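Local atomic coordinates of ER-derived vesicles protein ERV41 (Saccharomyces cerevisiae, PDB entry 3ZLC), a protein that is a constituent of COPII-coated vesicles from the endoplasmic reticulum and is required for efficient transport of a subset of secretory proteins to the Golgi. Residues 187-198 with 209-220. Numbering follows the deposited sequence.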
ATOM      1  N   THR A 187     -10.616  -9.403  -6.916  1.00 24.31           N
ATOM      2  CA  THR A 187      -9.594 -10.093  -6.146  1.00 22.90           C
ATOM      3  C   THR A 187      -9.237  -9.292  -4.896  1.00 24.91           C
ATOM      4  O   THR A 187      -9.146  -8.063  -4.932  1.00 28.94           O
ATOM      5  CB  THR A 187      -8.363 -10.355  -7.017  1.00 26.43           C
ATOM      6  OG1 THR A 187      -8.732 -11.300  -8.028  1.00 26.74           O
ATOM      7  CG2 THR A 187      -7.194 -10.918  -6.189  1.00 25.13           C
ATOM      8  N   THR A 188      -9.066 -10.003  -3.785  1.00 18.96           N
ATOM      9  CA  THR A 188      -8.600  -9.408  -2.539  1.00 23.02           C
ATOM     10  C   THR A 188      -7.098  -9.639  -2.413  1.00 30.06           C
ATOM     11  O   THR A 188      -6.626 -10.777  -2.519  1.00 25.32           O
ATOM     12  CB  THR A 188      -9.297 -10.069  -1.348  1.00 28.45           C
ATOM     13  OG1 THR A 188     -10.655  -9.613  -1.293  1.00 33.26           O
ATOM     14  CG2 THR A 188      -8.582  -9.719  -0.042  1.00 21.48           C
ATOM     15  N   TYR A 189      -6.356  -8.562  -2.187  1.00 15.75           N
ATOM     16  CA  TYR A 189      -4.919  -8.650  -2.029  1.00 17.53           C
ATOM     17  C   TYR A 189      -4.544  -8.333  -0.585  1.00 21.30           C
ATOM     18  O   TYR A 189      -4.988  -7.323  -0.022  1.00 21.10           O
ATOM     19  CB  TYR A 189      -4.236  -7.648  -2.976  1.00 20.65           C
ATOM     20  CG  TYR A 189      -4.567  -7.861  -4.447  1.00 17.23           C
ATOM     21  CD1 TYR A 189      -5.671  -7.252  -5.031  1.00 16.68           C
ATOM     22  CD2 TYR A 189      -3.755  -8.661  -5.253  1.00 22.71           C
ATOM     23  CE1 TYR A 189      -5.964  -7.439  -6.376  1.00 16.42           C
ATOM     24  CE2 TYR A 189      -4.035  -8.852  -6.593  1.00 24.18           C
ATOM     25  CZ  TYR A 189      -5.142  -8.235  -7.147  1.00 23.24           C
ATOM     26  OH  TYR A 189      -5.431  -8.431  -8.481  1.00 25.02           O
ATOM     27  N   VAL A 190      -3.723  -9.192   0.016  1.00 15.69           N
ATOM     28  CA  VAL A 190      -3.300  -8.979   1.402  1.00 14.14           C
ATOM     29  C   VAL A 190      -1.785  -9.007   1.462  1.00 17.86           C
ATOM     30  O   VAL A 190      -1.162  -9.967   0.995  1.00 18.20           O
ATOM     31  CB  VAL A 190      -3.864 -10.058   2.346  1.00 17.67           C
ATOM     32  CG1 VAL A 190      -3.530  -9.713   3.809  1.00 15.26           C
ATOM     33  CG2 VAL A 190      -5.382 -10.170   2.178  1.00 21.66           C
ATOM     34  N   TYR A 191      -1.195  -7.949   2.007  1.00 15.06           N
ATOM     35  CA  TYR A 191       0.239  -7.927   2.218  1.00 15.07           C
ATOM     36  C   TYR A 191       0.542  -7.989   3.715  1.00 14.46           C
ATOM     37  O   TYR A 191       0.018  -7.180   4.504  1.00 19.33           O
ATOM     38  CB  TYR A 191       0.829  -6.653   1.636  1.00 12.46           C
ATOM     39  CG  TYR A 191       0.593  -6.440   0.149  1.00 15.77           C
ATOM     40  CD1 TYR A 191       1.443  -7.008  -0.801  1.00 15.09           C
ATOM     41  CD2 TYR A 191      -0.450  -5.644  -0.303  1.00 16.04           C
ATOM     42  CE1 TYR A 191       1.250  -6.796  -2.172  1.00 18.23           C
ATOM     43  CE2 TYR A 191      -0.653  -5.422  -1.669  1.00 15.78           C
ATOM     44  CZ  TYR A 191       0.213  -5.996  -2.595  1.00 18.10           C
ATOM     45  OH  TYR A 191       0.018  -5.785  -3.949  1.00 15.46           O
ATOM     46  N   TYR A 192       1.381  -8.945   4.105  1.00 15.29           N
ATOM     47  CA  TYR A 192       1.836  -9.053   5.493  1.00 14.05           C
ATOM     48  C   TYR A 192       3.240  -8.511   5.625  1.00 16.20           C
ATOM     49  O   TYR A 192       4.207  -9.160   5.208  1.00 18.02           O
ATOM     50  CB  TYR A 192       1.830 -10.509   5.945  1.00 13.99           C
ATOM     51  CG  TYR A 192       0.443 -11.082   6.082  1.00 20.41           C
ATOM     52  CD1 TYR A 192      -0.197 -11.668   4.996  1.00 16.33           C
ATOM     53  CD2 TYR A 192      -0.232 -11.036   7.302  1.00 21.69           C
ATOM     54  CE1 TYR A 192      -1.480 -12.195   5.119  1.00 22.79           C
ATOM     55  CE2 TYR A 192      -1.510 -11.566   7.434  1.00 25.83           C
ATOM     56  CZ  TYR A 192      -2.123 -12.137   6.338  1.00 24.82           C
ATOM     57  OH  TYR A 192      -3.391 -12.651   6.460  1.00 30.44           O
ATOM     58  N   THR A 193       3.359  -7.337   6.231  1.00 11.93           N
ATOM     59  CA  THR A 193       4.652  -6.652   6.294  1.00 15.01           C
ATOM     60  C   THR A 193       5.207  -6.728   7.704  1.00 20.52           C
ATOM     61  O   THR A 193       4.474  -6.509   8.678  1.00 22.57           O
ATOM     62  CB  THR A 193       4.536  -5.168   5.885  1.00 17.38           C
ATOM     63  OG1 THR A 193       3.674  -4.469   6.803  1.00 15.33           O
ATOM     64  CG2 THR A 193       4.015  -5.052   4.449  1.00 14.13           C
ATOM     65  N   SER A 194       6.491  -7.053   7.824  1.00 14.83           N
ATOM     66  CA  SER A 194       7.115  -7.159   9.144  1.00 12.70           C
ATOM     67  C   SER A 194       8.195  -6.090   9.196  1.00 13.94           C
ATOM     68  O   SER A 194       9.152  -6.110   8.403  1.00 14.43           O
ATOM     69  CB  SER A 194       7.721  -8.546   9.349  1.00 15.00           C
ATOM     70  OG  SER A 194       8.261  -8.688  10.666  1.00 20.76           O
ATOM     71  N   VAL A 195       8.042  -5.161  10.134  1.00 16.21           N
ATOM     72  CA  VAL A 195       8.776  -3.904  10.123  1.00 13.21           C
ATOM     73  C   VAL A 195       9.903  -3.928  11.155  1.00 22.62           C
ATOM     74  O   VAL A 195       9.688  -4.278  12.321  1.00 15.12           O
ATOM     75  CB  VAL A 195       7.797  -2.724  10.403  1.00 15.84           C
ATOM     76  CG1 VAL A 195       8.506  -1.371  10.294  1.00 12.65           C
ATOM     77  CG2 VAL A 195       6.626  -2.768   9.412  1.00 11.78           C
ATOM     78  N   VAL A 196      11.103  -3.556  10.719  1.00 17.01           N
ATOM     79  CA  VAL A 196      12.275  -3.560  11.592  1.00 18.75           C
ATOM     80  C   VAL A 196      12.794  -2.146  11.708  1.00 18.04           C
ATOM     81  O   VAL A 196      13.089  -1.523  10.682  1.00 16.84           O
ATOM     82  CB  VAL A 196      13.394  -4.419  10.992  1.00 22.29           C
ATOM     83  CG1 VAL A 196      14.606  -4.475  11.944  1.00 24.47           C
ATOM     84  CG2 VAL A 196      12.890  -5.800  10.715  1.00 25.22           C
ATOM     85  N   PRO A 197      12.894  -1.615  12.951  1.00 15.47           N
ATOM     86  CA  PRO A 197      13.450  -0.269  13.099  1.00 15.24           C
ATOM     87  C   PRO A 197      14.963  -0.342  12.959  1.00 22.96           C
ATOM     88  O   PRO A 197      15.582  -1.316  13.395  1.00 18.09           O
ATOM     89  CB  PRO A 197      13.076   0.111  14.541  1.00 24.36           C
ATOM     90  CG  PRO A 197      13.069  -1.223  15.283  1.00 22.89           C
ATOM     91  CD  PRO A 197      12.497  -2.204  14.250  1.00 20.69           C
ATOM     92  N   THR A 198      15.568   0.670  12.350  1.00 18.57           N
ATOM     93  CA  THR A 198      17.015   0.631  12.162  1.00 22.34           C
ATOM     94  C   THR A 198      17.684   1.901  12.669  1.00 26.11           C
ATOM     95  O   THR A 198      17.104   2.985  12.637  1.00 24.10           O
ATOM     96  CB  THR A 198      17.371   0.437  10.692  1.00 25.48           C
ATOM     97  OG1 THR A 198      16.700   1.438   9.910  1.00 29.67           O
ATOM     98  CG2 THR A 198      16.953  -0.947  10.227  1.00 20.99           C
ATOM     99  N   THR A 209      13.875   5.602  11.035  1.00 17.78           N
ATOM    100  CA  THR A 209      14.147   4.721   9.897  1.00 19.63           C
ATOM    101  C   THR A 209      13.701   3.291  10.151  1.00 18.35           C
ATOM    102  O   THR A 209      13.976   2.721  11.214  1.00 16.53           O
ATOM    103  CB  THR A 209      15.647   4.721   9.537  1.00 22.10           C
ATOM    104  OG1 THR A 209      16.427   4.530  10.729  1.00 18.50           O
ATOM    105  CG2 THR A 209      16.027   6.047   8.905  1.00 15.96           C
ATOM    106  N   ASN A 210      13.015   2.715   9.167  1.00 14.26           N
ATOM    107  CA  ASN A 210      12.520   1.341   9.266  1.00 14.67           C
ATOM    108  C   ASN A 210      12.635   0.683   7.916  1.00 14.55           C
ATOM    109  O   ASN A 210      12.533   1.352   6.873  1.00 17.07           O
ATOM    110  CB  ASN A 210      11.035   1.318   9.664  1.00 12.59           C
ATOM    111  CG  ASN A 210      10.772   2.016  10.975  1.00 16.97           C
ATOM    112  OD1 ASN A 210      10.742   1.382  12.030  1.00 19.79           O
ATOM    113  ND2 ASN A 210      10.571   3.327  10.923  1.00 17.77           N
ATOM    114  N   GLN A 211      12.818  -0.630   7.930  1.00 13.76           N
ATOM    115  CA  GLN A 211      12.717  -1.411   6.708  1.00 11.38           C
ATOM    116  C   GLN A 211      11.763  -2.577   6.963  1.00 15.02           C
ATOM    117  O   GLN A 211      11.502  -2.944   8.123  1.00 17.14           O
ATOM    118  CB  GLN A 211      14.113  -1.906   6.295  1.00 16.83           C
ATOM    119  CG  GLN A 211      14.825  -2.783   7.351  1.00 14.17           C
ATOM    120  CD  GLN A 211      16.299  -2.935   7.031  1.00 18.34           C
ATOM    121  OE1 GLN A 211      17.032  -1.943   6.982  1.00 20.45           O
ATOM    122  NE2 GLN A 211      16.740  -4.172   6.782  1.00 17.68           N
ATOM    123  N   TYR A 212      11.208  -3.145   5.902  1.00 14.67           N
ATOM    124  CA  TYR A 212      10.296  -4.265   6.100  1.00 12.20           C
ATOM    125  C   TYR A 212      10.486  -5.365   5.081  1.00 14.50           C
ATOM    126  O   TYR A 212      11.034  -5.142   3.978  1.00 16.41           O
ATOM    127  CB  TYR A 212       8.826  -3.806   6.146  1.00 10.54           C
ATOM    128  CG  TYR A 212       8.265  -3.236   4.851  1.00 11.27           C
ATOM    129  CD1 TYR A 212       8.465  -1.902   4.512  1.00 10.06           C
ATOM    130  CD2 TYR A 212       7.479  -4.024   4.004  1.00 14.50           C
ATOM    131  CE1 TYR A 212       7.917  -1.360   3.337  1.00 12.29           C
ATOM    132  CE2 TYR A 212       6.932  -3.498   2.829  1.00 12.11           C
ATOM    133  CZ  TYR A 212       7.142  -2.179   2.514  1.00 14.88           C
ATOM    134  OH  TYR A 212       6.610  -1.681   1.345  1.00 12.95           O
ATOM    135  N   SER A 213      10.056  -6.559   5.483  1.00 12.23           N
ATOM    136  CA  SER A 213       9.937  -7.691   4.583  1.00 13.17           C
ATOM    137  C   SER A 213       8.457  -7.957   4.452  1.00 15.07           C
ATOM    138  O   SER A 213       7.653  -7.388   5.199  1.00 12.21           O
ATOM    139  CB  SER A 213      10.649  -8.926   5.134  1.00 15.79           C
ATOM    140  OG  SER A 213      10.111  -9.354   6.387  1.00 14.62           O
ATOM    141  N   VAL A 214       8.083  -8.812   3.511  1.00 12.29           N
ATOM    142  CA  VAL A 214       6.663  -8.981   3.204  1.00 11.59           C
ATOM    143  C   VAL A 214       6.419 -10.365   2.651  1.00 17.71           C
ATOM    144  O   VAL A 214       7.306 -10.973   2.026  1.00 17.65           O
ATOM    145  CB  VAL A 214       6.174  -7.866   2.225  1.00 15.19           C
ATOM    146  CG1 VAL A 214       6.983  -7.888   0.953  1.00 19.37           C
ATOM    147  CG2 VAL A 214       4.677  -8.014   1.909  1.00 14.51           C
ATOM    148  N   ASN A 215       5.245 -10.908   2.957  1.00 12.82           N
ATOM    149  CA  ASN A 215       4.747 -12.076   2.236  1.00 14.07           C
ATOM    150  C   ASN A 215       3.324 -11.731   1.768  1.00 19.34           C
ATOM    151  O   ASN A 215       2.665 -10.866   2.377  1.00 17.96           O
ATOM    152  CB  ASN A 215       4.901 -13.397   3.032  1.00 17.95           C
ATOM    153  CG  ASN A 215       4.148 -13.406   4.359  1.00 24.58           C
ATOM    154  OD1 ASN A 215       2.923 -13.534   4.387  1.00 19.03           O
ATOM    155  ND2 ASN A 215       4.884 -13.320   5.467  1.00 19.34           N
ATOM    156  N   ASP A 216       2.891 -12.325   0.655  1.00 21.12           N
ATOM    157  CA  ASP A 216       1.725 -11.830  -0.095  1.00 25.69           C
ATOM    158  C   ASP A 216       0.663 -12.900  -0.233  1.00 23.35           C
ATOM    159  O   ASP A 216       0.987 -14.054  -0.529  1.00 21.29           O
ATOM    160  CB  ASP A 216       2.118 -11.482  -1.540  1.00 32.31           C
ATOM    161  CG  ASP A 216       3.088 -10.339  -1.641  1.00 38.36           C
ATOM    162  OD1 ASP A 216       3.512  -9.784  -0.610  1.00 39.01           O
ATOM    163  OD2 ASP A 216       3.430 -10.008  -2.790  1.00 36.76           O
ATOM    164  N   TYR A 217      -0.598 -12.509  -0.079  1.00 20.23           N
ATOM    165  CA  TYR A 217      -1.722 -13.431  -0.298  1.00 24.37           C
ATOM    166  C   TYR A 217      -2.727 -12.827  -1.284  1.00 21.44           C
ATOM    167  O   TYR A 217      -2.825 -11.600  -1.408  1.00 25.79           O
ATOM    168  CB  TYR A 217      -2.427 -13.749   1.031  1.00 24.74           C
ATOM    169  CG  TYR A 217      -1.712 -14.762   1.905  1.00 28.55           C
ATOM    170  CD1 TYR A 217      -0.564 -14.415   2.621  1.00 24.66           C
ATOM    171  CD2 TYR A 217      -2.192 -16.062   2.020  1.00 30.03           C
ATOM    172  CE1 TYR A 217       0.091 -15.357   3.430  1.00 24.50           C
ATOM    173  CE2 TYR A 217      -1.557 -16.999   2.825  1.00 31.98           C
ATOM    174  CZ  TYR A 217      -0.420 -16.636   3.530  1.00 30.12           C
ATOM    175  OH  TYR A 217       0.218 -17.576   4.322  1.00 31.43           O
ATOM    176  N   ARG A 218      -3.456 -13.688  -2.000  1.00 21.13           N
ATOM    177  CA  ARG A 218      -4.521 -13.239  -2.893  1.00 25.29           C
ATOM    178  C   ARG A 218      -5.711 -14.152  -2.686  1.00 27.20           C
ATOM    179  O   ARG A 218      -5.531 -15.350  -2.477  1.00 23.11           O
ATOM    180  CB  ARG A 218      -4.087 -13.322  -4.354  1.00 35.05           C
ATOM    181  CG  ARG A 218      -3.323 -12.123  -4.838  1.00 52.10           C
ATOM    182  CD  ARG A 218      -2.994 -12.254  -6.315  1.00 64.77           C
ATOM    183  NE  ARG A 218      -2.176 -13.431  -6.576  1.00 73.78           N
ATOM    184  CZ  ARG A 218      -0.880 -13.515  -6.285  1.00 76.52           C
ATOM    185  NH1 ARG A 218      -0.255 -12.490  -5.714  1.00 74.72           N
ATOM    186  NH2 ARG A 218      -0.209 -14.625  -6.560  1.00 75.06           N
ATOM    187  N   TYR A 219      -6.920 -13.594  -2.729  1.00 25.32           N
ATOM    188  CA  TYR A 219      -8.136 -14.404  -2.595  1.00 29.17           C
ATOM    189  C   TYR A 219      -9.121 -14.025  -3.686  1.00 29.15           C
ATOM    190  O   TYR A 219      -9.401 -12.841  -3.890  1.00 25.02           O
ATOM    191  CB  TYR A 219      -8.793 -14.174  -1.225  1.00 36.60           C
ATOM    192  CG  TYR A 219      -7.917 -14.556  -0.055  1.00 41.82           C
ATOM    193  CD1 TYR A 219      -7.824 -15.879   0.368  1.00 45.51           C
ATOM    194  CD2 TYR A 219      -7.179 -13.597   0.622  1.00 34.46           C
ATOM    195  CE1 TYR A 219      -7.008 -16.236   1.436  1.00 50.14           C
ATOM    196  CE2 TYR A 219      -6.356 -13.942   1.696  1.00 36.88           C
ATOM    197  CZ  TYR A 219      -6.279 -15.261   2.095  1.00 41.75           C
ATOM    198  OH  TYR A 219      -5.475 -15.614   3.156  1.00 39.96           O
ATOM    199  N   LEU A 220      -9.659 -15.020  -4.381  1.00 27.08           N
ATOM    200  CA  LEU A 220     -10.665 -14.774  -5.415  1.00 30.25           C
ATOM    201  C   LEU A 220     -11.960 -14.339  -4.742  1.00 34.09           C
ATOM    202  O   LEU A 220     -12.227 -14.748  -3.608  1.00 35.62           O
ATOM    203  CB  LEU A 220     -10.919 -16.040  -6.232  1.00 39.31           C
ATOM    204  CG  LEU A 220      -9.750 -16.715  -6.957  1.00 50.99           C
ATOM    205  CD1 LEU A 220      -8.870 -15.692  -7.648  1.00 43.53           C
ATOM    206  CD2 LEU A 220      -8.926 -17.602  -6.019  1.00 62.07           C
TER
HETATM  207  O   HOH W   1     -12.065 -10.971  -3.001  1.00 25.11           O
HETATM  208  O   HOH W   2      11.298  -8.047   8.500  1.00 14.11           O
HETATM  209  O   HOH W   3      16.313   0.507   7.435  1.00 32.03           O
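The long antiparallel beta hairpin of the lumenal domain pairs Thr188 with Tyr219 at one end and Pro197 with Asn210 near the other. Paired backbone hydrogen bonds recur at every second residue, as in Val190 N to Tyr217 O, 2.9 Å, and Tyr217 N to Val190 O, 2.8 Å. On the face bearing Tyr192, its CE1 lies 3.5 Å from Tyr217 CD1, with the ring planes 74° apart. Asn215 OD1 sits 3.6 Å from Tyr192 CB and in the plane of the Tyr217 ring, at its edge. With an alanine at Tyr192, the Tyr217 ring would probably lose its neighbour and turn more freely. Val190 CG2 meets the edge of the Tyr219 ring, 3.9 Å from CE2.

On the other face, Arg218 lays its aliphatic CG 3.5 Å from Tyr189 CD2. Asp216 OD1 approaches the edge of the Tyr191 ring, 3.5 Å from CD1. Tyr212 CG stands between its backbone N and carbonyl carbon (chi1 66°), which brings CD2 within 3.6 Å of Thr193 CG2. The Tyr212 hydroxyl hydrogen-bonds to Phe161 O. Strand 188-200 pairs in parallel with strands 233-240 and 243-247, which makes this antiparallel hairpin part of a mixed beta sheet.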